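Local structure of aminoacyl-tRNA synthetase (Cryptosporidium parvum, 5F9Z) at residues I18-K22 / I23-A27; A196-E200 / D201-T205; S395-P398 / K399-E403. The protein probably catalyses the ATP-dependent attachment of proline to its tRNA, as a class II prolyl-tRNA synthetase, and is seen here with halofuginone and AMPPNP bound. One frame throughout, in Å; residues are numbered along the deposited sequence.

Interaction 1 (I18-K22 / I23-A27); sequences ITADK and ITSFA
Asp21 turns its CG away from its own backbone N (chi1 -177°). Its carboxylate then lies beside the peptide that follows. Thr24 has its OG1 between its own N and carbonyl carbon (chi1 59°), which aims the hydroxyl back at Asp21. The two side chains meet at Asp21 OD1. Thr24 N points almost straight at this oxygen, with Thr24 N to Asp21 OD1 at 2.9 Å. Ile23 N adds a weak bond to the same oxygen, and Thr24 OG1 lies 3.1 Å from Asp21 OD1 in another weak contact. The place of OD1 is uncertain, because it sits too close to another atom of the model, so these bonds are doubtful in detail. The second oxygen, OD2, is hydrogen-bonded to Asn290.

The arrangement resembles an Asx motif: Asp21 OD1 faces the N-H groups two and three residues on, and Asp21 O takes the N-H four residues on. This backbone bond from Ser25 N to Asp21 O (2.9 Å, N-H...O 141°) closes an alpha-type turn over the same residues. Ser25 holds the N-cap position of helix 26-36, but its side chain makes no capping bond. Ala20 CB comes near Ser25 OG.

The side chains of Lys22 and Phe26, four residues apart, run alongside each other in one direction. Lys22 CG is 4.1 Å from Phe26 CD1. The carbonyl of Lys22 meets the Phe26 ring at its edge, in the ring plane, with Lys22 O to Phe26 CD1 at 3.3 Å. The same oxygen takes a CA-H...O contact from Phe26 CA. The Lys22 chain is fully extended and buried. Its NZ is hydrogen-bonded to the carbonyls of Met285 and Gly288, which ties the turn to the end of helix 278-287 and the loop after it.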
loop_
_atom_site.group_PDB
_atom_site.type_symbol
_atom_site.label_atom_id
_atom_site.label_comp_id
_atom_site.label_asym_id
_atom_site.label_seq_id
_atom_site.Cartn_x
_atom_site.Cartn_y
_atom_site.Cartn_z
ATOM N N ILE A 18 20.039 -12.415 -1.084
ATOM C CA ILE A 18 19.682 -11.587 -2.230
ATOM C C ILE A 18 20.966 -11.209 -2.956
ATOM O O ILE A 18 21.859 -10.583 -2.372
ATOM C CB ILE A 18 18.891 -10.343 -1.802
ATOM C CG1 ILE A 18 17.692 -10.750 -0.943
ATOM C CG2 ILE A 18 18.431 -9.561 -3.020
ATOM C CD1 ILE A 18 16.759 -11.735 -1.618
ATOM N N THR A 19 21.061 -11.597 -4.226
ATOM C CA THR A 19 22.263 -11.358 -5.014
ATOM C C THR A 19 22.186 -10.083 -5.840
ATOM O O THR A 19 23.228 -9.508 -6.172
ATOM C CB THR A 19 22.529 -12.543 -5.945
ATOM O OG1 THR A 19 21.453 -12.661 -6.885
ATOM C CG2 THR A 19 22.636 -13.835 -5.146
ATOM N N ALA A 20 20.983 -9.629 -6.175
ATOM C CA ALA A 20 20.808 -8.436 -6.985
ATOM C C ALA A 20 20.785 -7.193 -6.106
ATOM O O ALA A 20 20.128 -7.163 -5.061
ATOM C CB ALA A 20 19.521 -8.521 -7.804
ATOM N N ASP A 21 21.504 -6.169 -6.548
ATOM C CA ASP A 21 21.583 -4.914 -5.816
ATOM C C ASP A 21 20.288 -4.125 -5.979
ATOM O O ASP A 21 19.736 -4.027 -7.078
ATOM C CB ASP A 21 22.781 -4.116 -6.325
ATOM C CG ASP A 21 22.992 -2.833 -5.573
ATOM O OD1 ASP A 21 22.458 -1.796 -6.020
ATOM O OD2 ASP A 21 23.707 -2.859 -4.547
ATOM N N LYS A 22 19.798 -3.558 -4.871
ATOM C CA LYS A 22 18.498 -2.889 -4.897
ATOM C C LYS A 22 18.517 -1.655 -5.791
ATOM O O LYS A 22 17.535 -1.369 -6.486
ATOM C CB LYS A 22 18.063 -2.507 -3.480
ATOM C CG LYS A 22 16.741 -1.743 -3.433
ATOM C CD LYS A 22 16.364 -1.320 -2.021
ATOM C CE LYS A 22 15.037 -0.573 -2.019
ATOM N NZ LYS A 22 14.608 -0.176 -0.651
ATOM N N ILE A 23 19.622 -0.912 -5.791
ATOM C CA ILE A 23 19.664 0.347 -6.528
ATOM C C ILE A 23 19.994 0.110 -7.997
ATOM O O ILE A 23 19.318 0.634 -8.890
ATOM C CB ILE A 23 20.662 1.317 -5.869
ATOM C CG1 ILE A 23 20.064 1.899 -4.585
ATOM C CG2 ILE A 23 21.053 2.425 -6.833
ATOM C CD1 ILE A 23 20.893 3.006 -3.966
ATOM N N THR A 24 21.029 -0.685 -8.276
ATOM C CA THR A 24 21.483 -0.856 -9.652
ATOM C C THR A 24 20.709 -1.926 -10.413
ATOM O O THR A 24 20.679 -1.883 -11.648
ATOM C CB THR A 24 22.976 -1.190 -9.681
ATOM O OG1 THR A 24 23.217 -2.384 -8.930
ATOM C CG2 THR A 24 23.790 -0.050 -9.088
ATOM N N SER A 25 20.086 -2.885 -9.716
ATOM C CA SER A 25 19.312 -3.949 -10.352
ATOM C C SER A 25 18.007 -4.120 -9.566
ATOM O O SER A 25 17.766 -5.134 -8.913
ATOM C CB SER A 25 20.108 -5.255 -10.421
ATOM O OG SER A 25 19.431 -6.226 -11.198
ATOM N N PHE A 26 17.144 -3.105 -9.649
ATOM C CA PHE A 26 15.956 -3.060 -8.801
ATOM C C PHE A 26 14.962 -4.159 -9.156
ATOM O O PHE A 26 14.407 -4.810 -8.262
ATOM C CB PHE A 26 15.294 -1.686 -8.906
ATOM C CG PHE A 26 14.095 -1.524 -8.017
ATOM C CD1 PHE A 26 14.247 -1.165 -6.689
ATOM C CD2 PHE A 26 12.816 -1.726 -8.509
ATOM C CE1 PHE A 26 13.148 -1.009 -5.867
ATOM C CE2 PHE A 26 11.712 -1.574 -7.692
ATOM C CZ PHE A 26 11.878 -1.215 -6.369
ATOM N N ALA A 27 14.710 -4.369 -10.451
ATOM C CA ALA A 27 13.730 -5.372 -10.858
ATOM C C ALA A 27 14.136 -6.764 -10.391
ATOM O O ALA A 27 13.306 -7.519 -9.870
ATOM C CB ALA A 27 13.547 -5.345 -12.375
#

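Interaction 2 (A196-E200 / D201-T205); sequences ASIYE and DLLAT
Ser197 and Asp201 open the last turns of helix 181-202, which widens into a pi-type turn before it stops. Ala204 ends it with positive phi. The helix belongs to the class II catalytic core.

The side-chain hydrogen bond joins residues one turn apart. Ser197 OG donates to Asp201 OD2 at 2.7 Å, and OD2 accepts with its anti lone pair, the one away from OD1. Ser197 OG stands opposite its own backbone N (chi1 175°), which carries it toward the carboxylate.

The backbone bonds change span along the segment. Asp201 N binds Ser197 O as in an ordinary alpha-helix. Leu203 N instead reaches Ile198 O, five residues back, at 3.0 Å. Thr205 N reaches Tyr199 O, six back, one residue more than the pi-type span. This bond, 2.5 Å from Thr205 N to Tyr199 O, is very short, so its exact length is doubtful. Thr205 OG1 donates to Leu203 O from above the carbonyl plane.

Apolar contacts line the buried side. Leu203 CD1 lies over one face of the Tyr199 ring, toward its rim, 4.2 Å from Tyr199 CD2. Thr205 CB lies at the ring edge. Ile198 CD1 touches Leu202 CD2, and these two side chains pack on helix 53-71. The Tyr199 side chain is about 6 Å from the bound AMPPNP, and its OH makes a weak bond to the carbonyl of Ala240, a residue of that nucleotide pocket.

A water bridges two successive carbonyls, donating to Glu200 O at 2.6 Å and to Asp201 O at 3.1 Å.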
loop_
_atom_site.group_PDB
_atom_site.type_symbol
_atom_site.label_atom_id
_atom_site.label_comp_id
_atom_site.label_asym_id
_atom_site.label_seq_id
_atom_site.Cartn_x
_atom_site.Cartn_y
_atom_site.Cartn_z
ATOM N N ALA A 196 -4.047 7.133 4.583
ATOM C CA ALA A 196 -2.728 7.631 4.957
ATOM C C ALA A 196 -2.245 7.007 6.259
ATOM O O ALA A 196 -1.040 6.797 6.437
ATOM C CB ALA A 196 -2.754 9.155 5.076
ATOM N N SER A 197 -3.165 6.703 7.177
ATOM C CA SER A 197 -2.778 6.043 8.419
ATOM C C SER A 197 -2.334 4.609 8.167
ATOM O O SER A 197 -1.391 4.125 8.803
ATOM C CB SER A 197 -3.937 6.080 9.416
ATOM O OG SER A 197 -3.623 5.350 10.589
ATOM N N ILE A 198 -3.003 3.912 7.244
ATOM C CA ILE A 198 -2.623 2.537 6.928
ATOM C C ILE A 198 -1.187 2.483 6.420
ATOM O O ILE A 198 -0.400 1.620 6.827
ATOM C CB ILE A 198 -3.609 1.931 5.909
ATOM C CG1 ILE A 198 -4.960 1.649 6.571
ATOM C CG2 ILE A 198 -3.039 0.659 5.297
ATOM C CD1 ILE A 198 -4.899 0.607 7.666
ATOM N N TYR A 199 -0.819 3.411 5.537
ATOM C CA TYR A 199 0.525 3.387 4.969
ATOM C C TYR A 199 1.571 3.857 5.975
ATOM O O TYR A 199 2.646 3.256 6.083
ATOM C CB TYR A 199 0.574 4.243 3.704
ATOM C CG TYR A 199 0.138 3.511 2.457
ATOM C CD1 TYR A 199 -1.208 3.349 2.159
ATOM C CD2 TYR A 199 1.073 2.982 1.577
ATOM C CE1 TYR A 199 -1.610 2.680 1.019
ATOM C CE2 TYR A 199 0.681 2.312 0.436
ATOM C CZ TYR A 199 -0.662 2.162 0.162
ATOM O OH TYR A 199 -1.059 1.500 -0.978
ATOM N N GLU A 200 1.280 4.922 6.721
ATOM C CA GLU A 200 2.289 5.518 7.588
ATOM C C GLU A 200 2.324 4.881 8.976
ATOM O O GLU A 200 3.404 4.585 9.495
ATOM C CB GLU A 200 2.060 7.029 7.700
ATOM C CG GLU A 200 2.175 7.762 6.372
ATOM C CD GLU A 200 2.588 9.211 6.534
ATOM O OE1 GLU A 200 2.616 9.940 5.519
ATOM O OE2 GLU A 200 2.891 9.623 7.673
ATOM N N ASP A 201 1.161 4.667 9.595
ATOM C CA ASP A 201 1.147 4.115 10.945
ATOM C C ASP A 201 1.351 2.605 10.942
ATOM O O ASP A 201 2.030 2.067 11.823
ATOM C CB ASP A 201 -0.162 4.473 11.651
ATOM C CG ASP A 201 -0.327 5.964 11.851
ATOM O OD1 ASP A 201 0.682 6.644 12.132
ATOM O OD2 ASP A 201 -1.467 6.460 11.726
ATOM N N LEU A 202 0.777 1.906 9.964
ATOM C CA LEU A 202 0.855 0.451 9.927
ATOM C C LEU A 202 2.017 -0.042 9.069
ATOM O O LEU A 202 2.799 -0.892 9.506
ATOM C CB LEU A 202 -0.467 -0.132 9.417
ATOM C CG LEU A 202 -0.641 -1.648 9.503
ATOM C CD1 LEU A 202 -0.786 -2.091 10.953
ATOM C CD2 LEU A 202 -1.834 -2.106 8.675
ATOM N N LEU A 203 2.149 0.483 7.852
ATOM C CA LEU A 203 3.175 0.037 6.920
ATOM C C LEU A 203 4.447 0.875 6.980
ATOM O O LEU A 203 5.402 0.569 6.259
ATOM C CB LEU A 203 2.623 0.047 5.490
ATOM C CG LEU A 203 1.338 -0.749 5.258
ATOM C CD1 LEU A 203 0.889 -0.625 3.813
ATOM C CD2 LEU A 203 1.529 -2.208 5.640
ATOM N N ALA A 204 4.477 1.920 7.813
ATOM C CA ALA A 204 5.645 2.795 7.950
ATOM C C ALA A 204 6.070 3.384 6.607
ATOM O O ALA A 204 7.246 3.686 6.387
ATOM C CB ALA A 204 6.815 2.060 8.612
ATOM N N THR A 205 5.110 3.559 5.700
ATOM C CA THR A 205 5.385 4.038 4.354
ATOM C C THR A 205 4.872 5.461 4.204
ATOM O O THR A 205 3.666 5.697 4.375
ATOM C CB THR A 205 4.735 3.126 3.316
ATOM O OG1 THR A 205 5.180 1.778 3.519
ATOM C CG2 THR A 205 5.109 3.571 1.910
HETATM O O HOH W 1 4.760 3.529 11.395
#

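Interaction 3 (S395-P398 / K399-E403); sequences SKIP and KLLEE
Lys396, Ile397 and Pro398 meet Lys399, Leu400 and Leu401 along helix 393-417. The helix kinks at Pro398. A proline nitrogen has no hydrogen, so Pro398 N makes no bond to the turn before. The helix packs on the mixed five-stranded sheet of the anticodon-binding domain.

Across Pro398 the backbone bonding runs on in the i to i+4 pattern. Leu400 N binds Lys396 O at 2.8 Å. Leu401 N binds Ile397 O at 3.0 Å with an almost straight N-H...O of 174°. Pro398 still uses its carbonyl, and Glu402 N binds Pro398 O at 3.0 Å.

Apolar contacts form the buried face. The chains of Ile397 and Leu400 slant across each other and meet through their terminal methyls, Ile397 CD1 to Leu400 CD1 at 4.2 Å. The other branch of Ile397 turns to the next residue, with Ile397 CG2 4.4 Å from Leu401 CD1. Ile397 rests on Phe363 and Leu401 on Leu361, both in strand 361-365. Leu400 touches Met386 in strand 385-389. The helix is thus laid over at least two strands.

The two lysines fold back along the helix. Lys396 leaves the helix pointing away, then bends at chi2 (89°) and again at chi4. Its NZ is folded over Leu400, with Lys396 NZ 3.7 Å from Leu400 CD2. Lys399 bends at chi3 and crosses Lys396 at about a right angle. The two ammonium groups stay near each other without touching, Lys396 NZ to Lys399 NZ 4.6 Å. Some mutual repulsion is likely, though the nearby Glu403 carboxylate may offset it. The Lys399 chain runs back along the preceding turn, and both its CG and its CE lie 3.3 Å from Ser395 O.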
loop_
_atom_site.group_PDB
_atom_site.type_symbol
_atom_site.label_atom_id
_atom_site.label_comp_id
_atom_site.label_asym_id
_atom_site.label_seq_id
_atom_site.Cartn_x
_atom_site.Cartn_y
_atom_site.Cartn_z
ATOM N N SER A 395 9.274 -5.620 29.015
ATOM C CA SER A 395 9.269 -4.176 28.823
ATOM C C SER A 395 10.101 -3.724 27.630
ATOM O O SER A 395 9.693 -2.805 26.911
ATOM C CB SER A 395 9.780 -3.478 30.089
ATOM O OG SER A 395 10.003 -2.099 29.852
ATOM N N LYS A 396 11.258 -4.347 27.398
ATOM C CA LYS A 396 12.189 -3.841 26.392
ATOM C C LYS A 396 11.756 -4.196 24.973
ATOM O O LYS A 396 11.903 -3.378 24.058
ATOM C CB LYS A 396 13.594 -4.380 26.660
ATOM C CG LYS A 396 14.686 -3.705 25.848
ATOM C CD LYS A 396 15.228 -2.483 26.569
ATOM C CE LYS A 396 16.115 -1.647 25.660
ATOM N NZ LYS A 396 15.318 -0.909 24.639
ATOM N N ILE A 397 11.233 -5.402 24.767
ATOM C CA ILE A 397 10.929 -5.890 23.422
ATOM C C ILE A 397 9.787 -5.096 22.791
ATOM O O ILE A 397 9.899 -4.717 21.616
ATOM C CB ILE A 397 10.628 -7.399 23.433
ATOM C CG1 ILE A 397 11.851 -8.170 23.930
ATOM C CG2 ILE A 397 10.229 -7.876 22.044
ATOM C CD1 ILE A 397 13.135 -7.784 23.226
ATOM N N PRO A 398 8.679 -4.819 23.492
ATOM C CA PRO A 398 7.683 -3.908 22.904
ATOM C C PRO A 398 8.247 -2.536 22.580
ATOM O O PRO A 398 7.812 -1.912 21.603
ATOM C CB PRO A 398 6.593 -3.836 23.982
ATOM C CG PRO A 398 6.705 -5.122 24.701
ATOM C CD PRO A 398 8.177 -5.416 24.746
ATOM N N LYS A 399 9.211 -2.049 23.367
ATOM C CA LYS A 399 9.841 -0.770 23.058
ATOM C C LYS A 399 10.712 -0.868 21.811
ATOM O O LYS A 399 10.727 0.053 20.985
ATOM C CB LYS A 399 10.666 -0.282 24.248
ATOM C CG LYS A 399 9.843 0.175 25.439
ATOM C CD LYS A 399 10.723 0.796 26.514
ATOM C CE LYS A 399 11.746 -0.197 27.038
ATOM N NZ LYS A 399 12.592 0.392 28.114
ATOM N N LEU A 400 11.446 -1.974 21.659
ATOM C CA LEU A 400 12.310 -2.131 20.492
ATOM C C LEU A 400 11.496 -2.208 19.207
ATOM O O LEU A 400 11.854 -1.586 18.200
ATOM C CB LEU A 400 13.188 -3.373 20.646
ATOM C CG LEU A 400 14.381 -3.240 21.592
ATOM C CD1 LEU A 400 15.175 -4.537 21.639
ATOM C CD2 LEU A 400 15.268 -2.079 21.171
ATOM N N LEU A 401 10.398 -2.968 19.219
ATOM C CA LEU A 401 9.524 -3.014 18.052
ATOM C C LEU A 401 8.885 -1.655 17.797
ATOM O O LEU A 401 8.710 -1.249 16.642
ATOM C CB LEU A 401 8.455 -4.091 18.241
ATOM C CG LEU A 401 8.978 -5.521 18.403
ATOM C CD1 LEU A 401 7.830 -6.497 18.611
ATOM C CD2 LEU A 401 9.818 -5.924 17.202
ATOM N N GLU A 402 8.530 -0.940 18.866
ATOM C CA GLU A 402 8.040 0.427 18.724
ATOM C C GLU A 402 9.104 1.323 18.102
ATOM O O GLU A 402 8.824 2.099 17.180
ATOM C CB GLU A 402 7.610 0.964 20.089
ATOM C CG GLU A 402 7.116 2.400 20.080
ATOM C CD GLU A 402 5.613 2.499 19.919
ATOM O OE1 GLU A 402 4.960 1.445 19.767
ATOM O OE2 GLU A 402 5.085 3.632 19.951
ATOM N N GLU A 403 10.341 1.226 18.598
ATOM C CA GLU A 403 11.439 1.995 18.022
ATOM C C GLU A 403 11.724 1.555 16.592
ATOM O O GLU A 403 12.050 2.383 15.733
ATOM C CB GLU A 403 12.688 1.848 18.890
ATOM C CG GLU A 403 13.864 2.695 18.441
ATOM C CD GLU A 403 15.159 2.304 19.126
ATOM O OE1 GLU A 403 16.235 2.698 18.630
ATOM O OE2 GLU A 403 15.101 1.597 20.154
#

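The three contacts follow one another along the chain. None nests in or crosses another, and each closes only a turn within its own stretch. Interaction 1 comes first, near the N terminus, where a loop enters helix 26-36. Interaction 2 closes the C-terminal end of helix 181-202 in the catalytic core. Interaction 3 lies early in helix 393-417, on the sheet of the anticodon-binding domain. That long helix joins the last two, since Ala204 also packs on its later residues Gln405, Leu408 and Leu409. Helix 278-287 relates the first two: Lys22 bonds to Met285, and Tyr199 and Leu203 touch Ala279. Interactions 2 and 3 have centres 18 Å apart.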